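Local coordinates for protein SSD1 (Saccharomyces cerevisiae S288C, PDB 7AM1) that binds mRNA untranslated regions and represses translation, as a non-enzymatic pseudonuclease of the RNase II family, at residues S527-I539 and K703-L717. Residues are numbered along the deposited sequence; the frame is centred on the assembly and turned at random.
Sequences SLDDEKVKVDLNI and KDCAYQAQEQAIHLL
Gln-710 reaches from segment 703-717 of helix 689-725 to the backbone of Lys-532 and binds it through both ends of its amide. From CB the side chain stands out from the helix, with CG anti to the backbone N (chi1 169°) and the chain extended beyond it. CG passes Val-535 CG1 at 4.0 Å; CD comes to 3.8 Å from Lys-532 O; at the tip, OE1 accepts the Lys-532 N-H in its carbonyl plane, on a lone pair (3.2 Å), while NE2 gives a shorter bond to Lys-532 O (2.8 Å), close to its own amide plane. The pair fixes the rotation of the amide, and Val-535 CG2 lies beside NE2.

One turn back along the helix from Gln-710, Tyr-707 receives CG of Glu-531 against its CA and CB, near the ring plane at the edge. The Glu-531 carboxylate turns to Lys-703 NZ, carried there by a chain that bends at chi4 (65°) and shared with Asp-530 OD1 (2.8 Å), met nearly along the C-O axis; the bonds to Glu-531 are weak. Arg-633 also pairs with Glu-531, and Arg-665 and Arg-666 with Asp-530, so the buried carboxylates are probably well balanced.

Farther along, Ile-714 CD1 presses tightly on Val-535 CG1 (3.3 Å), and Leu-537 crosses Leu-717 at about a right angle, its CD1 3.8 Å from Leu-717 CG. A salt-bridge network at one end and apolar contacts at the other, with the Gln-710 amide pairing with the Lys-532 backbone between them, thus join a loop of the RNB domain to the long helix.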
loop_
_atom_site.group_PDB
_atom_site.type_symbol
_atom_site.label_atom_id
_atom_site.label_comp_id
_atom_site.label_asym_id
_atom_site.label_seq_id
_atom_site.Cartn_x
_atom_site.Cartn_y
_atom_site.Cartn_z
ATOM N N SER A 527 6.940 -0.754 1.065
ATOM C CA SER A 527 5.563 -0.480 1.462
ATOM C C SER A 527 4.840 -1.730 1.945
ATOM O O SER A 527 3.766 -1.608 2.543
ATOM C CB SER A 527 4.784 0.180 0.310
ATOM O OG SER A 527 4.371 -0.755 -0.668
ATOM N N LEU A 528 5.382 -2.920 1.684
ATOM C CA LEU A 528 4.862 -4.115 2.332
ATOM C C LEU A 528 5.109 -4.102 3.834
ATOM O O LEU A 528 4.382 -4.774 4.570
ATOM C CB LEU A 528 5.487 -5.372 1.728
ATOM C CG LEU A 528 5.094 -5.709 0.289
ATOM C CD1 LEU A 528 6.001 -6.807 -0.257
ATOM C CD2 LEU A 528 3.622 -6.129 0.206
ATOM N N ASP A 529 6.111 -3.362 4.312
ATOM C CA ASP A 529 6.382 -3.352 5.742
ATOM C C ASP A 529 5.887 -2.103 6.452
ATOM O O ASP A 529 5.456 -2.195 7.602
ATOM C CB ASP A 529 7.880 -3.490 6.026
ATOM C CG ASP A 529 8.157 -3.693 7.499
ATOM O OD1 ASP A 529 7.773 -4.765 8.016
ATOM O OD2 ASP A 529 8.726 -2.781 8.139
ATOM N N ASP A 530 5.893 -0.949 5.794
ATOM C CA ASP A 530 5.670 0.307 6.493
ATOM C C ASP A 530 5.093 1.314 5.511
ATOM O O ASP A 530 5.063 1.085 4.300
ATOM C CB ASP A 530 6.990 0.796 7.108
ATOM C CG ASP A 530 6.797 1.718 8.291
ATOM O OD1 ASP A 530 5.658 1.874 8.772
ATOM O OD2 ASP A 530 7.814 2.300 8.735
ATOM N N GLU A 531 4.620 2.432 6.048
ATOM C CA GLU A 531 4.113 3.525 5.233
ATOM C C GLU A 531 5.091 4.692 5.243
ATOM O O GLU A 531 5.867 4.874 6.185
ATOM C CB GLU A 531 2.750 4.008 5.735
ATOM C CG GLU A 531 1.697 2.914 5.853
ATOM C CD GLU A 531 1.790 2.139 7.151
ATOM O OE1 GLU A 531 2.013 0.911 7.089
ATOM O OE2 GLU A 531 1.647 2.757 8.234
ATOM N N LYS A 532 5.005 5.514 4.201
ATOM C CA LYS A 532 5.791 6.735 4.143
ATOM C C LYS A 532 5.277 7.725 5.180
ATOM O O LYS A 532 4.084 7.765 5.497
ATOM C CB LYS A 532 5.708 7.379 2.758
ATOM C CG LYS A 532 6.423 6.633 1.650
ATOM C CD LYS A 532 6.394 7.455 0.363
ATOM C CE LYS A 532 7.210 6.803 -0.734
ATOM N NZ LYS A 532 7.076 7.546 -2.015
ATOM N N VAL A 533 6.200 8.521 5.716
ATOM C CA VAL A 533 5.871 9.628 6.607
ATOM C C VAL A 533 5.721 10.876 5.748
ATOM O O VAL A 533 4.669 11.523 5.745
ATOM C CB VAL A 533 6.945 9.812 7.694
ATOM C CG1 VAL A 533 6.689 11.082 8.500
ATOM C CG2 VAL A 533 6.989 8.593 8.605
ATOM N N LYS A 534 6.773 11.224 5.008
ATOM C CA LYS A 534 6.666 12.230 3.956
ATOM C C LYS A 534 6.136 11.525 2.717
ATOM O O LYS A 534 6.812 10.657 2.156
ATOM C CB LYS A 534 8.013 12.891 3.685
ATOM C CG LYS A 534 7.911 14.206 2.907
ATOM C CD LYS A 534 7.733 14.013 1.412
ATOM C CE LYS A 534 7.320 15.324 0.730
ATOM N NZ LYS A 534 5.850 15.585 0.817
ATOM N N VAL A 535 4.934 11.872 2.294
ATOM C CA VAL A 535 4.284 11.154 1.205
ATOM C C VAL A 535 4.585 11.844 -0.116
ATOM O O VAL A 535 4.598 13.076 -0.211
ATOM C CB VAL A 535 2.766 11.049 1.446
ATOM C CG1 VAL A 535 2.156 10.049 0.486
ATOM C CG2 VAL A 535 2.473 10.639 2.887
ATOM N N ASP A 536 4.812 11.038 -1.146
ATOM C CA ASP A 536 5.026 11.529 -2.496
ATOM C C ASP A 536 3.827 11.184 -3.366
ATOM O O ASP A 536 3.109 10.213 -3.110
ATOM C CB ASP A 536 6.285 10.923 -3.117
ATOM C CG ASP A 536 7.483 11.014 -2.205
ATOM O OD1 ASP A 536 7.867 12.145 -1.848
ATOM O OD2 ASP A 536 8.028 9.956 -1.836
ATOM N N LEU A 537 3.610 12.005 -4.394
ATOM C CA LEU A 537 2.580 11.704 -5.379
ATOM C C LEU A 537 2.889 10.415 -6.129
ATOM O O LEU A 537 1.972 9.773 -6.647
ATOM C CB LEU A 537 2.442 12.877 -6.345
ATOM C CG LEU A 537 1.061 13.201 -6.909
ATOM C CD1 LEU A 537 0.033 13.434 -5.802
ATOM C CD2 LEU A 537 1.182 14.427 -7.829
ATOM N N ASN A 538 4.154 10.019 -6.189
ATOM C CA ASN A 538 4.567 8.792 -6.861
ATOM C C ASN A 538 5.049 7.801 -5.810
ATOM O O ASN A 538 6.055 8.048 -5.135
ATOM C CB ASN A 538 5.663 9.081 -7.885
ATOM C CG ASN A 538 5.949 7.896 -8.783
ATOM O OD1 ASN A 538 5.598 6.760 -8.464
ATOM N ND2 ASN A 538 6.585 8.156 -9.920
ATOM N N ILE A 539 4.333 6.683 -5.672
ATOM C CA ILE A 539 4.704 5.677 -4.686
ATOM C C ILE A 539 6.070 5.073 -4.980
ATOM O O ILE A 539 6.667 4.435 -4.105
ATOM C CB ILE A 539 3.634 4.569 -4.610
ATOM C CG1 ILE A 539 3.381 3.956 -5.988
ATOM C CG2 ILE A 539 2.340 5.124 -4.040
ATOM C CD1 ILE A 539 2.571 2.668 -5.935
ATOM N N LYS A 703 -2.835 -0.663 11.087
ATOM C CA LYS A 703 -1.698 -0.302 10.244
ATOM C C LYS A 703 -2.015 -0.519 8.770
ATOM O O LYS A 703 -1.697 0.327 7.927
ATOM C CB LYS A 703 -0.467 -1.111 10.650
ATOM C CG LYS A 703 0.775 -0.779 9.852
ATOM C CD LYS A 703 2.036 -1.070 10.664
ATOM C CE LYS A 703 3.277 -0.607 9.938
ATOM N NZ LYS A 703 3.275 0.874 9.796
ATOM N N ASP A 704 -2.669 -1.627 8.435
ATOM C CA ASP A 704 -3.043 -1.830 7.042
ATOM C C ASP A 704 -4.080 -0.806 6.609
ATOM O O ASP A 704 -4.080 -0.382 5.450
ATOM C CB ASP A 704 -3.535 -3.260 6.846
ATOM C CG ASP A 704 -2.403 -4.269 6.921
ATOM O OD1 ASP A 704 -1.235 -3.861 6.753
ATOM O OD2 ASP A 704 -2.669 -5.457 7.165
ATOM N N CYS A 705 -4.939 -0.370 7.532
ATOM C CA CYS A 705 -5.862 0.720 7.242
ATOM C C CYS A 705 -5.118 2.026 6.981
ATOM O O CYS A 705 -5.511 2.799 6.099
ATOM C CB CYS A 705 -6.848 0.890 8.399
ATOM S SG CYS A 705 -8.162 -0.377 8.481
ATOM N N ALA A 706 -4.061 2.307 7.754
ATOM C CA ALA A 706 -3.283 3.523 7.529
ATOM C C ALA A 706 -2.600 3.486 6.170
ATOM O O ALA A 706 -2.468 4.517 5.502
ATOM C CB ALA A 706 -2.245 3.714 8.638
ATOM N N TYR A 707 -2.131 2.307 5.761
ATOM C CA TYR A 707 -1.567 2.134 4.426
ATOM C C TYR A 707 -2.616 2.397 3.353
ATOM O O TYR A 707 -2.378 3.147 2.400
ATOM C CB TYR A 707 -1.006 0.715 4.309
ATOM C CG TYR A 707 -0.672 0.249 2.913
ATOM C CD1 TYR A 707 0.495 0.654 2.286
ATOM C CD2 TYR A 707 -1.508 -0.627 2.234
ATOM C CE1 TYR A 707 0.812 0.218 1.009
ATOM C CE2 TYR A 707 -1.200 -1.068 0.959
ATOM C CZ TYR A 707 -0.037 -0.646 0.354
ATOM O OH TYR A 707 0.282 -1.085 -0.908
ATOM N N GLN A 708 -3.794 1.792 3.497
ATOM C CA GLN A 708 -4.846 1.994 2.507
ATOM C C GLN A 708 -5.238 3.463 2.418
ATOM O O GLN A 708 -5.426 3.999 1.319
ATOM C CB GLN A 708 -6.055 1.128 2.854
ATOM C CG GLN A 708 -5.760 -0.364 2.764
ATOM C CD GLN A 708 -6.892 -1.252 3.263
ATOM O OE1 GLN A 708 -6.941 -2.436 2.932
ATOM N NE2 GLN A 708 -7.795 -0.692 4.067
ATOM N N ALA A 709 -5.360 4.133 3.567
ATOM C CA ALA A 709 -5.688 5.553 3.562
ATOM C C ALA A 709 -4.630 6.353 2.816
ATOM O O ALA A 709 -4.959 7.230 2.007
ATOM C CB ALA A 709 -5.830 6.062 4.997
ATOM N N GLN A 710 -3.353 6.047 3.054
ATOM C CA GLN A 710 -2.287 6.804 2.410
ATOM C C GLN A 710 -2.366 6.677 0.893
ATOM O O GLN A 710 -2.338 7.682 0.175
ATOM C CB GLN A 710 -0.926 6.343 2.938
ATOM C CG GLN A 710 0.261 6.879 2.142
ATOM C CD GLN A 710 1.585 6.661 2.853
ATOM O OE1 GLN A 710 2.486 5.994 2.341
ATOM N NE2 GLN A 710 1.710 7.237 4.040
ATOM N N GLU A 711 -2.512 5.451 0.383
ATOM C CA GLU A 711 -2.554 5.270 -1.066
ATOM C C GLU A 711 -3.844 5.811 -1.670
ATOM O O GLU A 711 -3.837 6.301 -2.804
ATOM C CB GLU A 711 -2.370 3.793 -1.411
ATOM C CG GLU A 711 -0.979 3.287 -1.024
ATOM C CD GLU A 711 -0.327 2.414 -2.084
ATOM O OE1 GLU A 711 -1.059 1.805 -2.896
ATOM O OE2 GLU A 711 0.922 2.344 -2.101
ATOM N N GLN A 712 -4.961 5.708 -0.949
ATOM C CA GLN A 712 -6.214 6.265 -1.447
ATOM C C GLN A 712 -6.120 7.778 -1.577
ATOM O O GLN A 712 -6.654 8.363 -2.525
ATOM C CB GLN A 712 -7.358 5.864 -0.519
ATOM C CG GLN A 712 -7.810 4.425 -0.723
ATOM C CD GLN A 712 -8.718 3.923 0.384
ATOM O OE1 GLN A 712 -9.158 4.687 1.244
ATOM N NE2 GLN A 712 -8.989 2.625 0.376
ATOM N N ALA A 713 -5.456 8.430 -0.621
ATOM C CA ALA A 713 -5.309 9.879 -0.676
ATOM C C ALA A 713 -4.326 10.291 -1.768
ATOM O O ALA A 713 -4.542 11.295 -2.458
ATOM C CB ALA A 713 -4.871 10.403 0.692
ATOM N N ILE A 714 -3.246 9.529 -1.950
ATOM C CA ILE A 714 -2.363 9.767 -3.088
ATOM C C ILE A 714 -3.146 9.657 -4.388
ATOM O O ILE A 714 -3.055 10.519 -5.270
ATOM C CB ILE A 714 -1.184 8.779 -3.078
ATOM C CG1 ILE A 714 -0.246 9.054 -1.901
ATOM C CG2 ILE A 714 -0.446 8.846 -4.400
ATOM C CD1 ILE A 714 0.771 7.944 -1.679
ATOM N N HIS A 715 -3.900 8.565 -4.537
ATOM C CA HIS A 715 -4.647 8.322 -5.763
ATOM C C HIS A 715 -5.598 9.468 -6.052
ATOM O O HIS A 715 -5.730 9.907 -7.200
ATOM C CB HIS A 715 -5.412 7.004 -5.631
ATOM C CG HIS A 715 -6.309 6.697 -6.789
ATOM N ND1 HIS A 715 -7.610 7.146 -6.856
ATOM C CD2 HIS A 715 -6.100 5.977 -7.916
ATOM C CE1 HIS A 715 -8.161 6.722 -7.980
ATOM N NE2 HIS A 715 -7.266 6.010 -8.641
ATOM N N LEU A 716 -6.250 9.979 -5.010
ATOM C CA LEU A 716 -7.194 11.077 -5.169
ATOM C C LEU A 716 -6.493 12.316 -5.713
ATOM O O LEU A 716 -6.937 12.910 -6.701
ATOM C CB LEU A 716 -7.861 11.356 -3.823
ATOM C CG LEU A 716 -8.900 12.461 -3.705
ATOM C CD1 LEU A 716 -10.124 12.122 -4.559
ATOM C CD2 LEU A 716 -9.286 12.655 -2.243
ATOM N N LEU A 717 -5.389 12.717 -5.081
ATOM C CA LEU A 717 -4.679 13.913 -5.518
ATOM C C LEU A 717 -4.024 13.714 -6.877
ATOM O O LEU A 717 -3.930 14.665 -7.661
ATOM C CB LEU A 717 -3.632 14.299 -4.479
ATOM C CG LEU A 717 -2.869 15.602 -4.706
ATOM C CD1 LEU A 717 -3.823 16.761 -4.938
ATOM C CD2 LEU A 717 -1.949 15.876 -3.519
#